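Local coordinates for protein AT-less polyketide synthase (PDB 4TKT) that probably catalyses the decarboxylative condensation that lengthens the growing polyketide, acting as a ketosynthase domain of the AT-less type I synthase that makes isomigrastatin, at residues S303-A308 with A338-F343; R238-G243 with I331-L336; A410-P413 with P419-G422; Q5-A10 with A199-E204; G284-H287 with P292-L295. All blocks are in the same frame, centred on the assembly; numbering follows the deposited sequence.

Contact 1: S303-A308 with A338-F343; sequences SAWRRA and AAFAEF
Trp305 drives one corner of its indole straight at the middle of the Phe340 ring: Trp305 CH2 stands 3.3 Å above the Phe340 plane, over its centre. Phe340 CE2 is the ring carbon nearest to Trp305 CH2, at 3.5 Å, and the other five are hardly farther, as a centred approach demands. The pair is T-shaped (edge-to-face), Trp305 giving the edge and Phe340 the face; the centroids of the Trp305 six-membered ring and the Phe340 ring are 4.6 Å apart, with planes at 66°. With CG anti to the carbonyl carbon (chi1 -73°), the Trp305 indole projects from helix 294-308 toward the C-terminal part of helix 328-340, two helices of the ketosynthase's thiolase-type fold that pack against each other. More of the indole rim is taken up there: Trp305 CZ3 lies 3.6 Å from Ala339 O and 3.9 Å from Ala339 CB. Phe343, three residues after Phe340, completes an aromatic cluster by bringing its CE2 to 3.8 Å from Trp305 CE3, the two rings meeting obliquely. A leucine in place of Phe340 would probably deprive the indole edge of the flat face it points into and leave the Phe403 ring without its perpendicular aromatic partner. On the strand side, Trp305 also meets the ring of His435 and the side chain of Val437, both in strand 432-439.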
loop_
_atom_site.group_PDB
_atom_site.type_symbol
_atom_site.label_atom_id
_atom_site.label_comp_id
_atom_site.label_asym_id
_atom_site.label_seq_id
_atom_site.Cartn_x
_atom_site.Cartn_y
_atom_site.Cartn_z
ATOM N N SER A 303 -0.997 13.885 21.017
ATOM C CA SER A 303 0.202 13.124 21.357
ATOM C C SER A 303 1.092 12.932 20.139
ATOM O O SER A 303 2.316 13.032 20.230
ATOM C CB SER A 303 -0.169 11.766 21.947
ATOM O OG SER A 303 -0.963 11.923 23.108
ATOM N N ALA A 304 0.468 12.656 18.998
ATOM C CA ALA A 304 1.204 12.473 17.754
ATOM C C ALA A 304 1.826 13.792 17.319
ATOM O O ALA A 304 2.969 13.830 16.866
ATOM C CB ALA A 304 0.293 11.923 16.667
ATOM N N TRP A 305 1.065 14.871 17.468
ATOM C CA TRP A 305 1.549 16.207 17.141
ATOM C C TRP A 305 2.769 16.585 17.977
ATOM O O TRP A 305 3.755 17.096 17.446
ATOM C CB TRP A 305 0.437 17.237 17.340
ATOM C CG TRP A 305 -0.631 17.184 16.290
ATOM C CD1 TRP A 305 -0.621 16.439 15.148
ATOM C CD2 TRP A 305 -1.867 17.910 16.286
ATOM N NE1 TRP A 305 -1.774 16.655 14.431
ATOM C CE2 TRP A 305 -2.555 17.554 15.108
ATOM C CE3 TRP A 305 -2.460 18.825 17.162
ATOM C CZ2 TRP A 305 -3.804 18.083 14.784
ATOM C CZ3 TRP A 305 -3.701 19.346 16.839
ATOM C CH2 TRP A 305 -4.360 18.973 15.661
ATOM N N ARG A 306 2.703 16.325 19.279
ATOM C CA ARG A 306 3.806 16.653 20.180
ATOM C C ARG A 306 5.054 15.855 19.819
ATOM O O ARG A 306 6.158 16.391 19.788
ATOM C CB ARG A 306 3.414 16.393 21.637
ATOM N N ARG A 307 4.865 14.571 19.538
ATOM C CA ARG A 307 5.967 13.699 19.156
ATOM C C ARG A 307 6.551 14.114 17.809
ATOM O O ARG A 307 7.742 13.935 17.553
ATOM C CB ARG A 307 5.494 12.246 19.109
ATOM C CG ARG A 307 6.573 11.234 18.766
ATOM C CD ARG A 307 6.555 10.087 19.760
ATOM N NE ARG A 307 5.195 9.618 20.015
ATOM C CZ ARG A 307 4.836 8.912 21.082
ATOM N NH1 ARG A 307 5.738 8.595 22.001
ATOM N NH2 ARG A 307 3.576 8.529 21.233
ATOM N N ALA A 308 5.703 14.677 16.954
ATOM C CA ALA A 308 6.117 15.119 15.629
ATOM C C ALA A 308 6.821 16.469 15.689
ATOM O O ALA A 308 7.605 16.810 14.804
ATOM C CB ALA A 308 4.918 15.192 14.699
ATOM N N ALA A 338 -11.180 19.690 19.512
ATOM C CA ALA A 338 -10.541 19.733 20.821
ATOM C C ALA A 338 -9.024 19.664 20.687
ATOM O O ALA A 338 -8.293 20.260 21.479
ATOM C CB ALA A 338 -11.049 18.599 21.696
ATOM N N ALA A 339 -8.556 18.935 19.680
ATOM C CA ALA A 339 -7.126 18.813 19.423
ATOM C C ALA A 339 -6.524 20.152 19.006
ATOM O O ALA A 339 -5.551 20.617 19.598
ATOM C CB ALA A 339 -6.868 17.765 18.359
ATOM N N PHE A 340 -7.113 20.768 17.987
ATOM C CA PHE A 340 -6.614 22.031 17.457
ATOM C C PHE A 340 -6.770 23.188 18.443
ATOM O O PHE A 340 -5.973 24.127 18.435
ATOM C CB PHE A 340 -7.328 22.375 16.148
ATOM C CG PHE A 340 -6.770 21.671 14.943
ATOM C CD1 PHE A 340 -5.677 22.190 14.269
ATOM C CD2 PHE A 340 -7.343 20.500 14.479
ATOM C CE1 PHE A 340 -5.163 21.549 13.160
ATOM C CE2 PHE A 340 -6.833 19.853 13.369
ATOM C CZ PHE A 340 -5.742 20.380 12.708
ATOM N N ALA A 341 -7.793 23.118 19.290
ATOM C CA ALA A 341 -8.117 24.220 20.197
ATOM C C ALA A 341 -7.030 24.462 21.239
ATOM O O ALA A 341 -6.971 25.531 21.844
ATOM C CB ALA A 341 -9.446 23.964 20.884
ATOM N N GLU A 342 -6.173 23.469 21.449
ATOM C CA GLU A 342 -5.094 23.592 22.422
ATOM C C GLU A 342 -3.894 24.342 21.857
ATOM O O GLU A 342 -2.892 24.527 22.548
ATOM C CB GLU A 342 -4.654 22.209 22.913
ATOM C CG GLU A 342 -5.598 21.584 23.926
ATOM C CD GLU A 342 -5.732 22.417 25.188
ATOM O OE1 GLU A 342 -4.735 23.050 25.597
ATOM O OE2 GLU A 342 -6.838 22.443 25.769
ATOM N N PHE A 343 -3.997 24.778 20.605
ATOM C CA PHE A 343 -2.871 25.419 19.938
ATOM C C PHE A 343 -3.261 26.701 19.211
ATOM O O PHE A 343 -2.557 27.707 19.302
ATOM C CB PHE A 343 -2.220 24.445 18.960
ATOM C CG PHE A 343 -1.663 23.213 19.612
ATOM C CD1 PHE A 343 -0.393 23.221 20.163
ATOM C CD2 PHE A 343 -2.411 22.047 19.674
ATOM C CE1 PHE A 343 0.124 22.087 20.766
ATOM C CE2 PHE A 343 -1.899 20.910 20.274
ATOM C CZ PHE A 343 -0.631 20.930 20.822
#

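Contact 2: R238-G243 with I331-L336; sequences RSFGEG and IEIAGL
The Phe240 ring and the Glu332 carboxylate meet at a slant, their planes 52° apart, and neither Glu332 nor Ile333 lies squarely over a face or at an edge of the ring. Phe240 occupies the third position of a type II beta turn from Arg238 to Gly241, where its positive phi (62°) is the backbone evidence for the turn type; the turn presents the aromatic side chain to helix 328-340. Two successive residues of that helix receive it. Ile333 brings its terminal methyl, CD1, to 3.5 Å from Phe240 CE1, with Ile333 CG1 close behind at 3.7 Å from the same ring carbon. Glu332, extended beyond CG, crosses the ring direction at about a right angle, its OE2 3.6 Å from Phe240 CZ. That carboxylate is held from elsewhere: OE1 accepts from the backbone N of His321 and OE2 from that of Gly322, two bonds that fix its rotation beside the ring. His321 is probably the catalytic histidine of the HGTGT sequence usual in this family, so Glu332 appears to be a second-shell residue positioning the loop that carries it. An alanine in place of Phe240 would probably open a gap beside Ile333 CD1 and take away the ring corner that OE2 of Glu332 meets. The turn is secured from several sides: Phe240 N donates to Asp329 OD2, Gly241 N to Arg238 O at 2.9 Å, and Arg238 NH1 to Glu242 O at 2.9 Å, on a lone pair in the carbonyl plane.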
loop_
_atom_site.group_PDB
_atom_site.type_symbol
_atom_site.label_atom_id
_atom_site.label_comp_id
_atom_site.label_asym_id
_atom_site.label_seq_id
_atom_site.Cartn_x
_atom_site.Cartn_y
_atom_site.Cartn_z
ATOM N N ARG A 238 -21.019 7.822 3.809
ATOM C CA ARG A 238 -21.257 9.249 3.638
ATOM C C ARG A 238 -20.434 10.041 4.644
ATOM O O ARG A 238 -20.964 10.537 5.639
ATOM C CB ARG A 238 -22.742 9.576 3.797
ATOM C CG ARG A 238 -23.656 8.843 2.834
ATOM C CD ARG A 238 -25.093 9.279 3.046
ATOM N NE ARG A 238 -26.026 8.601 2.152
ATOM C CZ ARG A 238 -27.313 8.916 2.051
ATOM N NH1 ARG A 238 -27.813 9.899 2.787
ATOM N NH2 ARG A 238 -28.101 8.253 1.215
ATOM N N SER A 239 -19.136 10.149 4.378
ATOM C CA SER A 239 -18.210 10.815 5.286
ATOM C C SER A 239 -18.635 12.250 5.568
ATOM O O SER A 239 -18.526 13.119 4.702
ATOM C CB SER A 239 -16.796 10.796 4.711
ATOM O OG SER A 239 -16.411 9.480 4.354
ATOM N N PHE A 240 -19.129 12.473 6.784
ATOM C CA PHE A 240 -19.571 13.786 7.247
ATOM C C PHE A 240 -20.731 14.326 6.413
ATOM O O PHE A 240 -20.966 15.534 6.367
ATOM C CB PHE A 240 -18.401 14.774 7.243
ATOM C CG PHE A 240 -17.159 14.233 7.885
ATOM C CD1 PHE A 240 -17.089 14.073 9.259
ATOM C CD2 PHE A 240 -16.065 13.875 7.116
ATOM C CE1 PHE A 240 -15.949 13.569 9.855
ATOM C CE2 PHE A 240 -14.921 13.372 7.706
ATOM C CZ PHE A 240 -14.864 13.219 9.077
ATOM N N GLY A 241 -21.460 13.423 5.768
ATOM C CA GLY A 241 -22.619 13.798 4.981
ATOM C C GLY A 241 -23.918 13.523 5.713
ATOM O O GLY A 241 -23.951 12.750 6.673
ATOM N N GLU A 242 -24.993 14.159 5.262
ATOM C CA GLU A 242 -26.303 13.957 5.864
ATOM C C GLU A 242 -26.872 12.598 5.471
ATOM O O GLU A 242 -26.744 12.171 4.324
ATOM C CB GLU A 242 -27.264 15.076 5.448
ATOM N N GLY A 243 -27.485 11.915 6.432
ATOM C CA GLY A 243 -28.148 10.652 6.162
ATOM C C GLY A 243 -27.260 9.428 6.280
ATOM O O GLY A 243 -27.669 8.324 5.923
ATOM N N ILE A 331 -18.671 12.949 16.324
ATOM C CA ILE A 331 -17.723 12.714 17.407
ATOM C C ILE A 331 -16.286 12.935 16.938
ATOM O O ILE A 331 -15.478 13.529 17.652
ATOM C CB ILE A 331 -17.879 11.289 17.982
ATOM C CG1 ILE A 331 -19.069 11.242 18.943
ATOM C CG2 ILE A 331 -16.620 10.848 18.706
ATOM C CD1 ILE A 331 -19.302 9.880 19.562
ATOM N N GLU A 332 -15.977 12.475 15.729
ATOM C CA GLU A 332 -14.638 12.639 15.177
ATOM C C GLU A 332 -14.269 14.110 15.016
ATOM O O GLU A 332 -13.148 14.514 15.328
ATOM C CB GLU A 332 -14.514 11.926 13.831
ATOM C CG GLU A 332 -13.175 12.167 13.154
ATOM C CD GLU A 332 -12.915 11.223 12.002
ATOM O OE1 GLU A 332 -11.732 11.051 11.641
ATOM O OE2 GLU A 332 -13.885 10.654 11.457
ATOM N N ILE A 333 -15.213 14.910 14.532
ATOM C CA ILE A 333 -14.976 16.339 14.360
ATOM C C ILE A 333 -14.812 17.018 15.716
ATOM O O ILE A 333 -13.972 17.905 15.879
ATOM C CB ILE A 333 -16.115 17.006 13.572
ATOM C CG1 ILE A 333 -16.181 16.421 12.163
ATOM C CG2 ILE A 333 -15.905 18.505 13.487
ATOM C CD1 ILE A 333 -14.883 16.558 11.399
ATOM N N ALA A 334 -15.607 16.587 16.689
ATOM C CA ALA A 334 -15.486 17.091 18.053
ATOM C C ALA A 334 -14.094 16.800 18.605
ATOM O O ALA A 334 -13.499 17.636 19.286
ATOM C CB ALA A 334 -16.550 16.476 18.944
ATOM N N GLY A 335 -13.581 15.611 18.298
ATOM C CA GLY A 335 -12.257 15.208 18.733
ATOM C C GLY A 335 -11.172 16.054 18.099
ATOM O O GLY A 335 -10.235 16.490 18.770
ATOM N N LEU A 336 -11.303 16.289 16.799
ATOM C CA LEU A 336 -10.346 17.106 16.067
ATOM C C LEU A 336 -10.364 18.553 16.546
ATOM O O LEU A 336 -9.314 19.178 16.688
ATOM C CB LEU A 336 -10.633 17.041 14.569
ATOM C CG LEU A 336 -10.148 15.787 13.844
ATOM C CD1 LEU A 336 -10.838 15.648 12.501
ATOM C CD2 LEU A 336 -8.644 15.845 13.665
#

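Contact 3: A410-P413 with P419-G422; sequences APWP and PRLG
Trp412 turns CG anti to the backbone N (chi1 -175°) and Arg420 runs straight as far as CD, torsions that bring the arginine methylenes over the indole. The two side chains slide past each other in opposite directions. Arg420 CD sits 3.6 Å from the centroid of the Trp412 five-membered ring and only 4° off its normal, a well-formed CH-pi contact; Arg420 CG and CB continue the line, CG 3.8 Å from Trp412 NE1 and CB 3.9 Å from Trp412 CZ2. At the indole edge, and in its plane, Leu421 O approaches Trp412 CZ2 to 3.8 Å. The contact ties the chain leaving short strand 410-411, paired with strand 382-383, to the start of strand 421-427 in the main sheet. A bend at chi3 (-95°) then turns the guanidinium toward the backbone of Trp412 and Pro413. It has a long, weak ion pair with Asp440, Arg414 is a like charge close by, and NH1 bonds a glycerol probably left from crystallisation. With Arg420 CZ 5.5 Å from the five-membered ring centroid of Trp412, cation-pi attraction is weak at most, so the methylenes, rather than the charge, carry the attraction to the indole.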
loop_
_atom_site.group_PDB
_atom_site.type_symbol
_atom_site.label_atom_id
_atom_site.label_comp_id
_atom_site.label_asym_id
_atom_site.label_seq_id
_atom_site.Cartn_x
_atom_site.Cartn_y
_atom_site.Cartn_z
ATOM N N ALA A 410 -8.890 20.553 -6.143
ATOM C CA ALA A 410 -8.287 21.864 -5.946
ATOM C C ALA A 410 -6.785 21.750 -5.721
ATOM O O ALA A 410 -6.304 20.739 -5.213
ATOM C CB ALA A 410 -8.950 22.575 -4.773
ATOM N N PRO A 411 -6.034 22.791 -6.109
ATOM C CA PRO A 411 -4.583 22.778 -5.908
ATOM C C PRO A 411 -4.202 22.869 -4.435
ATOM O O PRO A 411 -4.868 23.562 -3.668
ATOM C CB PRO A 411 -4.113 24.019 -6.671
ATOM C CG PRO A 411 -5.299 24.913 -6.697
ATOM C CD PRO A 411 -6.480 24.004 -6.814
ATOM N N TRP A 412 -3.146 22.158 -4.055
ATOM C CA TRP A 412 -2.599 22.232 -2.706
ATOM C C TRP A 412 -1.230 22.899 -2.774
ATOM O O TRP A 412 -0.212 22.219 -2.893
ATOM C CB TRP A 412 -2.500 20.837 -2.081
ATOM C CG TRP A 412 -2.057 20.823 -0.640
ATOM C CD1 TRP A 412 -1.713 21.899 0.127
ATOM C CD2 TRP A 412 -1.912 19.671 0.203
ATOM N NE1 TRP A 412 -1.361 21.488 1.391
ATOM C CE2 TRP A 412 -1.477 20.125 1.463
ATOM C CE3 TRP A 412 -2.109 18.299 0.013
ATOM C CZ2 TRP A 412 -1.236 19.260 2.526
ATOM C CZ3 TRP A 412 -1.872 17.443 1.071
ATOM C CH2 TRP A 412 -1.439 17.925 2.311
ATOM N N PRO A 413 -1.206 24.239 -2.695
ATOM C CA PRO A 413 0.019 25.027 -2.882
ATOM C C PRO A 413 1.010 24.889 -1.729
ATOM O O PRO A 413 0.609 24.806 -0.566
ATOM C CB PRO A 413 -0.507 26.461 -2.975
ATOM C CG PRO A 413 -1.749 26.447 -2.159
ATOM C CD PRO A 413 -2.364 25.089 -2.368
ATOM N N PRO A 419 7.705 22.132 3.967
ATOM C CA PRO A 419 7.031 20.887 3.585
ATOM C C PRO A 419 5.530 20.953 3.813
ATOM O O PRO A 419 5.089 21.557 4.792
ATOM C CB PRO A 419 7.669 19.840 4.506
ATOM C CG PRO A 419 8.967 20.432 4.924
ATOM C CD PRO A 419 8.729 21.908 5.001
ATOM N N ARG A 420 4.757 20.358 2.911
ATOM C CA ARG A 420 3.325 20.212 3.125
ATOM C C ARG A 420 3.103 19.267 4.300
ATOM O O ARG A 420 3.787 18.255 4.421
ATOM C CB ARG A 420 2.631 19.697 1.860
ATOM C CG ARG A 420 2.365 20.777 0.822
ATOM C CD ARG A 420 1.716 20.209 -0.430
ATOM N NE ARG A 420 2.699 19.908 -1.467
ATOM C CZ ARG A 420 2.917 20.671 -2.534
ATOM N NH1 ARG A 420 3.832 20.322 -3.426
ATOM N NH2 ARG A 420 2.216 21.782 -2.712
ATOM N N LEU A 421 2.160 19.610 5.171
ATOM C CA LEU A 421 1.961 18.867 6.410
ATOM C C LEU A 421 0.567 18.251 6.474
ATOM O O LEU A 421 -0.431 18.921 6.210
ATOM C CB LEU A 421 2.190 19.785 7.611
ATOM C CG LEU A 421 2.406 19.129 8.972
ATOM C CD1 LEU A 421 3.581 18.170 8.923
ATOM C CD2 LEU A 421 2.629 20.194 10.033
ATOM N N GLY A 422 0.503 16.971 6.826
ATOM C CA GLY A 422 -0.763 16.264 6.859
ATOM C C GLY A 422 -0.961 15.403 8.091
ATOM O O GLY A 422 -0.002 15.021 8.761
#

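Contact 4: Q5-A10 with A199-E204; sequences QGMAIA and ALQRGE
Strand 9-17 of the central mixed sheet enters the fold beside the C-terminal end of helix 188-202, and this contact is the helix-on-sheet packing at that point. Its buried part is aliphatic: Ile9 CG2 lies 3.8 Å from Leu200 CD1, while Ile9 CD1 comes to 4.2 Å from Leu200 CB, so both branches of the isoleucine are used. Leu258, on the neighbouring strand 252-260, touches both Ile9 and Leu200, and Cys197, one turn earlier in the helix, also packs against Ile9. Nearer the surface Met7, present as selenomethionine, crosses Gln201 at about a right angle. Its CG stands between the backbone N and the carbonyl carbon (chi1 49°), and a bend about the CG-SE bond turns the methyl toward the glutamine, placing Met7 CE 3.9 Å from Gln201 OE1. Gln201 is extended along its length, so its amide also comes level with the base of the Met7 side chain, NE2 standing 4.1 Å from Met7 CB. These are van der Waals contacts, with Gln201 at the surface and the Ile9-Leu200 pair buried. The helix ends here in a Schellman motif: Gly203, with phi 89°, is its C-prime residue, Glu204 N donates to Ala199 O at 2.8 Å, and Gly203 N makes a weak bond to Leu200 O at 3.2 Å. Helices laid against mixed sheets in this way form the layered architecture of the thiolase fold, to whose N-terminal half both segments belong.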
loop_
_atom_site.group_PDB
_atom_site.type_symbol
_atom_site.label_atom_id
_atom_site.label_comp_id
_atom_site.label_asym_id
_atom_site.label_seq_id
_atom_site.Cartn_x
_atom_site.Cartn_y
_atom_site.Cartn_z
ATOM N N GLN A 5 11.383 18.345 16.116
ATOM C CA GLN A 5 12.228 17.608 15.181
ATOM C C GLN A 5 11.497 16.406 14.585
ATOM O O GLN A 5 11.493 16.211 13.370
ATOM C CB GLN A 5 13.515 17.150 15.871
ATOM N N GLY A 6 10.878 15.600 15.442
ATOM C CA GLY A 6 10.158 14.421 14.990
ATOM C C GLY A 6 11.030 13.181 14.980
ATOM O O GLY A 6 12.222 13.250 15.274
HETATM N N MSE A 7 10.441 12.039 14.640
HETATM C CA MSE A 7 11.191 10.787 14.630
HETATM C C MSE A 7 11.790 10.503 13.253
HETATM O O MSE A 7 12.535 9.535 13.082
HETATM C CB MSE A 7 10.303 9.629 15.086
HETATM C CG MSE A 7 8.948 9.552 14.406
HETATM SE SE MSE A 7 7.694 8.490 15.465
HETATM C CE MSE A 7 8.906 7.059 16.000
ATOM N N ALA A 8 11.459 11.362 12.290
ATOM C CA ALA A 8 12.076 11.370 10.962
ATOM C C ALA A 8 12.176 9.989 10.325
ATOM O O ALA A 8 13.273 9.496 10.060
ATOM C CB ALA A 8 13.456 12.005 11.038
ATOM N N ILE A 9 11.029 9.366 10.090
ATOM C CA ILE A 9 10.992 8.079 9.416
ATOM C C ILE A 9 10.547 8.271 7.976
ATOM O O ILE A 9 9.426 8.708 7.716
ATOM C CB ILE A 9 10.052 7.090 10.119
ATOM C CG1 ILE A 9 10.463 6.918 11.583
ATOM C CG2 ILE A 9 10.055 5.756 9.395
ATOM C CD1 ILE A 9 11.883 6.447 11.766
ATOM N N ALA A 10 11.435 7.947 7.043
ATOM C CA ALA A 10 11.174 8.163 5.627
ATOM C C ALA A 10 10.377 7.023 5.017
ATOM O O ALA A 10 10.522 5.867 5.409
ATOM C CB ALA A 10 12.478 8.346 4.877
ATOM N N ALA A 199 10.236 0.599 16.331
ATOM C CA ALA A 199 11.306 -0.377 16.165
ATOM C C ALA A 199 12.506 0.236 15.446
ATOM O O ALA A 199 13.655 -0.014 15.811
ATOM C CB ALA A 199 10.799 -1.596 15.411
ATOM N N LEU A 200 12.231 1.040 14.424
ATOM C CA LEU A 200 13.284 1.722 13.678
ATOM C C LEU A 200 14.001 2.745 14.551
ATOM O O LEU A 200 15.227 2.828 14.539
ATOM C CB LEU A 200 12.708 2.405 12.437
ATOM C CG LEU A 200 12.182 1.483 11.338
ATOM C CD1 LEU A 200 11.486 2.291 10.258
ATOM C CD2 LEU A 200 13.318 0.663 10.747
ATOM N N GLN A 201 13.226 3.520 15.303
ATOM C CA GLN A 201 13.773 4.525 16.209
ATOM C C GLN A 201 14.642 3.880 17.285
ATOM O O GLN A 201 15.645 4.449 17.717
ATOM C CB GLN A 201 12.639 5.328 16.856
ATOM C CG GLN A 201 13.100 6.451 17.775
ATOM C CD GLN A 201 11.958 7.056 18.579
ATOM O OE1 GLN A 201 11.112 6.339 19.115
ATOM N NE2 GLN A 201 11.928 8.384 18.662
ATOM N N ARG A 202 14.250 2.680 17.702
ATOM C CA ARG A 202 14.926 1.963 18.777
ATOM C C ARG A 202 16.137 1.185 18.268
ATOM O O ARG A 202 16.998 0.777 19.048
ATOM C CB ARG A 202 13.939 1.020 19.463
ATOM C CG ARG A 202 14.379 0.479 20.806
ATOM C CD ARG A 202 13.274 -0.382 21.385
ATOM N NE ARG A 202 13.662 -1.040 22.626
ATOM C CZ ARG A 202 12.937 -1.980 23.222
ATOM N NH1 ARG A 202 11.792 -2.372 22.683
ATOM N NH2 ARG A 202 13.358 -2.530 24.351
ATOM N N GLY A 203 16.194 0.976 16.957
ATOM C CA GLY A 203 17.308 0.276 16.343
ATOM C C GLY A 203 17.120 -1.228 16.278
ATOM O O GLY A 203 18.089 -1.970 16.129
ATOM N N GLU A 204 15.874 -1.679 16.388
ATOM C CA GLU A 204 15.568 -3.106 16.335
ATOM C C GLU A 204 15.748 -3.661 14.924
ATOM O O GLU A 204 16.015 -4.846 14.744
ATOM C CB GLU A 204 14.143 -3.372 16.823
ATOM C CG GLU A 204 13.859 -2.864 18.226
ATOM C CD GLU A 204 12.505 -3.311 18.743
ATOM O OE1 GLU A 204 12.100 -4.454 18.440
ATOM O OE2 GLU A 204 11.844 -2.520 19.450
#

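Contact 5: G284-H287 with P292-L295; sequences GHTH and PNPL
Thr286 OG1 is hydrogen-bonded to two backbone carbonyls of its own loop, Gly288 O and Val291 O, which must share its single proton, while its methyl, CG2, faces Asn293. Asn293 is the N-cap of helix 294-308: its OD1 accepts from Leu295 N at 3.0 Å. The bond is bent, with an angle of 136° at the hydrogen, and the donor stands 42° out of the carbonyl plane and so off the lone pairs. The other end of the amide is used too, since ND2 donates to Gly283 O just before the first segment; with both ends bonded, the amide has a fixed rotation. The same residue therefore starts the helix and holds the loop that leads from strand 273-282 back to it. Thr286 adds apolar packing to that closure. Its chi1 of 56° puts OG1 between the backbone N and the carbonyl carbon and swings CG2 across to the second segment. Bonds from both polar ends to the loop backbone probably restrict the rotation of both side chains, although the patch lies at the surface. Thr286 CG2 comes to 4.3 Å from Pro292 O, and its closest approach is to Asn293 CB, at 3.7 Å.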
loop_
_atom_site.group_PDB
_atom_site.type_symbol
_atom_site.label_atom_id
_atom_site.label_comp_id
_atom_site.label_asym_id
_atom_site.label_seq_id
_atom_site.Cartn_x
_atom_site.Cartn_y
_atom_site.Cartn_z
ATOM N N GLY A 284 -11.243 3.930 26.423
ATOM C CA GLY A 284 -11.643 3.650 27.789
ATOM C C GLY A 284 -13.083 3.185 27.882
ATOM O O GLY A 284 -13.616 2.597 26.942
ATOM N N HIS A 285 -13.719 3.458 29.017
ATOM C CA HIS A 285 -15.070 2.977 29.261
ATOM C C HIS A 285 -16.127 3.981 28.828
ATOM O O HIS A 285 -16.573 4.813 29.618
ATOM C CB HIS A 285 -15.264 2.640 30.740
ATOM C CG HIS A 285 -16.462 1.784 31.006
ATOM N ND1 HIS A 285 -17.748 2.276 30.992
ATOM C CD2 HIS A 285 -16.569 0.462 31.281
ATOM C CE1 HIS A 285 -18.597 1.299 31.253
ATOM N NE2 HIS A 285 -17.907 0.187 31.432
ATOM N N THR A 286 -16.528 3.894 27.566
ATOM C CA THR A 286 -17.611 4.717 27.050
ATOM C C THR A 286 -18.957 4.049 27.331
ATOM O O THR A 286 -19.017 3.003 27.977
ATOM C CB THR A 286 -17.451 4.970 25.545
ATOM O OG1 THR A 286 -17.369 3.715 24.857
ATOM C CG2 THR A 286 -16.183 5.761 25.280
ATOM N N HIS A 287 -20.035 4.649 26.839
ATOM C CA HIS A 287 -21.380 4.164 27.135
ATOM C C HIS A 287 -21.731 2.894 26.367
ATOM O O HIS A 287 -22.839 2.367 26.487
ATOM C CB HIS A 287 -22.403 5.259 26.841
ATOM C CG HIS A 287 -22.303 6.432 27.764
ATOM N ND1 HIS A 287 -22.791 7.680 27.443
ATOM C CD2 HIS A 287 -21.771 6.545 29.005
ATOM C CE1 HIS A 287 -22.564 8.512 28.444
ATOM N NE2 HIS A 287 -21.947 7.847 29.405
ATOM N N PRO A 292 -17.347 5.468 20.229
ATOM C CA PRO A 292 -16.093 6.233 20.201
ATOM C C PRO A 292 -16.038 7.355 21.238
ATOM O O PRO A 292 -17.071 7.878 21.654
ATOM C CB PRO A 292 -16.062 6.806 18.779
ATOM C CG PRO A 292 -17.480 6.807 18.335
ATOM C CD PRO A 292 -18.108 5.609 18.977
ATOM N N ASN A 293 -14.822 7.715 21.634
ATOM C CA ASN A 293 -14.588 8.719 22.665
ATOM C C ASN A 293 -13.865 9.939 22.100
ATOM O O ASN A 293 -12.693 9.854 21.741
ATOM C CB ASN A 293 -13.778 8.102 23.807
ATOM C CG ASN A 293 -13.609 9.036 24.990
ATOM O OD1 ASN A 293 -13.904 10.228 24.916
ATOM N ND2 ASN A 293 -13.117 8.490 26.093
ATOM N N PRO A 294 -14.555 11.087 22.040
ATOM C CA PRO A 294 -13.971 12.286 21.433
ATOM C C PRO A 294 -12.742 12.786 22.187
ATOM O O PRO A 294 -11.811 13.297 21.566
ATOM C CB PRO A 294 -15.111 13.305 21.506
ATOM C CG PRO A 294 -15.946 12.849 22.654
ATOM C CD PRO A 294 -15.890 11.349 22.603
ATOM N N LEU A 295 -12.735 12.632 23.506
ATOM C CA LEU A 295 -11.610 13.090 24.312
ATOM C C LEU A 295 -10.376 12.220 24.083
ATOM O O LEU A 295 -9.250 12.714 24.087
ATOM C CB LEU A 295 -11.980 13.103 25.797
ATOM C CG LEU A 295 -13.144 14.012 26.201
ATOM C CD1 LEU A 295 -13.230 14.132 27.714
ATOM C CD2 LEU A 295 -13.014 15.384 25.556
#

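Contacts 1, 2 and 5 form one connected region around two packed helices. Contact 5 caps the start of helix 294-308 and contact 1 lies toward its other end, their centres about 19 Å apart; helix 328-340 likewise serves contact 2 and then contact 1. Contacts 2 and 5 touch directly, Ile331 CD1 lying 3.7 Å from Pro292 O and Ile331 O 3.9 Å from Pro294 CB. Through Glu332, contact 2 is tied to His321, probably an active-site residue. Contacts 3 and 4 reach the same mixed sheet, their centres about 24 Å apart, and contact 4 lies about 32 Å from contact 2, centre to centre. A glycerol, probably from the crystallisation liquor, is bonded to Arg420 of contact 3.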